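Local coordinates for putative uncharacterized protein (Campylobacter jejuni subsp. jejuni, PDB 4NPX), which is of unknown function, an all-helical member of the DUF2018 family whose crystal assembly holds two copies of the chain, at residues Pro40-Phe44 against Tyr103-Gly107. Residues are numbered along the deposited sequence; the frame is centred on the assembly and turned at random.
Sequences PKEKF and YIELG
The ring of Y103 lies against the first turn of helix 40-49 and shows how one aromatic side chain can join two nearly parallel helices, here with the axes of the two short segments approaching to 9.1 Å at 23°. K41 covers one face: its CA stands over the ring in a CH-pi contact, 4.0 Å from the Y103 ring centroid. With CG of K41 anti to the backbone N (chi1 -176°), its methylenes run alongside the tyrosine in the same direction, and K41 CD lies 3.7 Å from Y103 OH before a bend at chi3 carries the amine away from the ring. The side chains of F44 and Y103 cross at about a right angle, while their ring planes are inclined by 35°, an oblique aromatic pair with F44 CD2 3.8 Å from Y103 CD1. F44 continues past the tyrosine to L106 and G107, where its CE1 lies 3.9 Å from L106 CB and the backbone N of G107 sits at the ring edge. P40 adds an apolar contact, its CB 4.2 Å from Y103 CB. Helix 53-76 meets L106 through V59 and F63, whereas E61 of the second subunit forms a salt bridge with K41 NZ and packs on Y103, so the paired helices 40-49 and 92-111 also border the subunit interface.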
loop_
_atom_site.group_PDB
_atom_site.type_symbol
_atom_site.label_atom_id
_atom_site.label_comp_id
_atom_site.label_asym_id
_atom_site.label_seq_id
_atom_site.Cartn_x
_atom_site.Cartn_y
_atom_site.Cartn_z
ATOM N N PRO A 40 6.973 -13.616 7.626
ATOM C CA PRO A 40 7.215 -12.293 7.150
ATOM C C PRO A 40 6.011 -11.430 7.400
ATOM O O PRO A 40 6.195 -10.314 7.793
ATOM C CB PRO A 40 7.388 -12.479 5.641
ATOM C CG PRO A 40 8.025 -13.833 5.537
ATOM C CD PRO A 40 7.560 -14.631 6.704
ATOM N N LYS A 41 4.803 -11.952 7.253
ATOM C CA LYS A 41 3.636 -11.149 7.501
ATOM C C LYS A 41 3.569 -10.685 8.927
ATOM O O LYS A 41 3.357 -9.502 9.179
ATOM C CB LYS A 41 2.394 -11.942 7.151
ATOM C CG LYS A 41 1.110 -11.137 7.281
ATOM C CD LYS A 41 -0.067 -11.887 6.646
ATOM C CE LYS A 41 -0.207 -13.307 7.134
ATOM N NZ LYS A 41 -1.363 -13.917 6.408
ATOM N N GLU A 42 3.687 -11.640 9.845
ATOM C CA GLU A 42 3.676 -11.356 11.309
ATOM C C GLU A 42 4.790 -10.356 11.671
ATOM O O GLU A 42 4.532 -9.407 12.354
ATOM C CB GLU A 42 3.829 -12.639 12.118
ATOM C CG GLU A 42 2.638 -13.581 11.983
ATOM C CD GLU A 42 2.917 -15.005 12.457
ATOM O OE1 GLU A 42 4.082 -15.364 12.764
ATOM O OE2 GLU A 42 1.944 -15.780 12.494
ATOM N N LYS A 43 5.985 -10.505 11.126
ATOM C CA LYS A 43 7.019 -9.553 11.446
ATOM C C LYS A 43 6.692 -8.124 10.903
ATOM O O LYS A 43 6.901 -7.110 11.591
ATOM C CB LYS A 43 8.332 -10.056 10.922
ATOM C CG LYS A 43 9.559 -9.335 11.469
ATOM C CD LYS A 43 10.800 -9.971 10.851
ATOM C CE LYS A 43 12.098 -9.352 11.325
ATOM N NZ LYS A 43 12.137 -7.919 10.995
ATOM N N PHE A 44 6.140 -8.032 9.695
ATOM C CA PHE A 44 5.776 -6.695 9.166
ATOM C C PHE A 44 4.753 -6.019 10.023
ATOM O O PHE A 44 4.818 -4.821 10.292
ATOM C CB PHE A 44 5.254 -6.833 7.746
ATOM C CG PHE A 44 4.582 -5.611 7.233
ATOM C CD1 PHE A 44 5.336 -4.550 6.792
ATOM C CD2 PHE A 44 3.221 -5.566 7.141
ATOM C CE1 PHE A 44 4.714 -3.432 6.280
ATOM C CE2 PHE A 44 2.583 -4.443 6.612
ATOM C CZ PHE A 44 3.364 -3.398 6.183
ATOM N N TYR A 103 6.232 -7.381 2.353
ATOM C CA TYR A 103 6.374 -7.388 3.812
ATOM C C TYR A 103 7.838 -7.121 4.189
ATOM O O TYR A 103 8.112 -6.276 5.036
ATOM C CB TYR A 103 5.900 -8.705 4.468
ATOM C CG TYR A 103 4.444 -9.031 4.214
ATOM C CD1 TYR A 103 3.447 -8.068 4.338
ATOM C CD2 TYR A 103 4.054 -10.311 3.958
ATOM C CE1 TYR A 103 2.114 -8.354 4.053
ATOM C CE2 TYR A 103 2.703 -10.617 3.692
ATOM C CZ TYR A 103 1.733 -9.625 3.751
ATOM O OH TYR A 103 0.362 -9.943 3.513
ATOM N N ILE A 104 8.766 -7.874 3.594
ATOM C CA ILE A 104 10.174 -7.679 3.861
ATOM C C ILE A 104 10.706 -6.271 3.570
ATOM O O ILE A 104 11.260 -5.645 4.451
ATOM C CB ILE A 104 10.999 -8.762 3.129
ATOM C CG1 ILE A 104 10.593 -10.113 3.699
ATOM C CG2 ILE A 104 12.460 -8.509 3.353
ATOM C CD1 ILE A 104 11.100 -11.318 2.939
ATOM N N GLU A 105 10.446 -5.788 2.369
ATOM C CA GLU A 105 10.903 -4.505 1.794
ATOM C C GLU A 105 10.386 -3.349 2.636
ATOM O O GLU A 105 11.113 -2.486 3.076
ATOM C CB GLU A 105 10.290 -4.287 0.349
ATOM C CG GLU A 105 10.336 -2.771 -0.044
ATOM C CD GLU A 105 9.140 -2.168 -0.789
ATOM O OE1 GLU A 105 8.126 -2.851 -1.091
ATOM O OE2 GLU A 105 9.216 -0.931 -1.064
ATOM N N LEU A 106 9.097 -3.324 2.853
ATOM C CA LEU A 106 8.535 -2.190 3.621
ATOM C C LEU A 106 8.965 -2.226 5.112
ATOM O O LEU A 106 9.175 -1.192 5.742
ATOM C CB LEU A 106 7.018 -2.105 3.472
ATOM C CG LEU A 106 6.405 -1.693 2.145
ATOM C CD1 LEU A 106 4.863 -1.649 2.275
ATOM C CD2 LEU A 106 6.984 -0.341 1.728
ATOM N N GLY A 107 9.079 -3.413 5.688
ATOM C CA GLY A 107 9.532 -3.518 7.096
ATOM C C GLY A 107 10.952 -2.967 7.277
ATOM O O GLY A 107 11.189 -2.265 8.281
#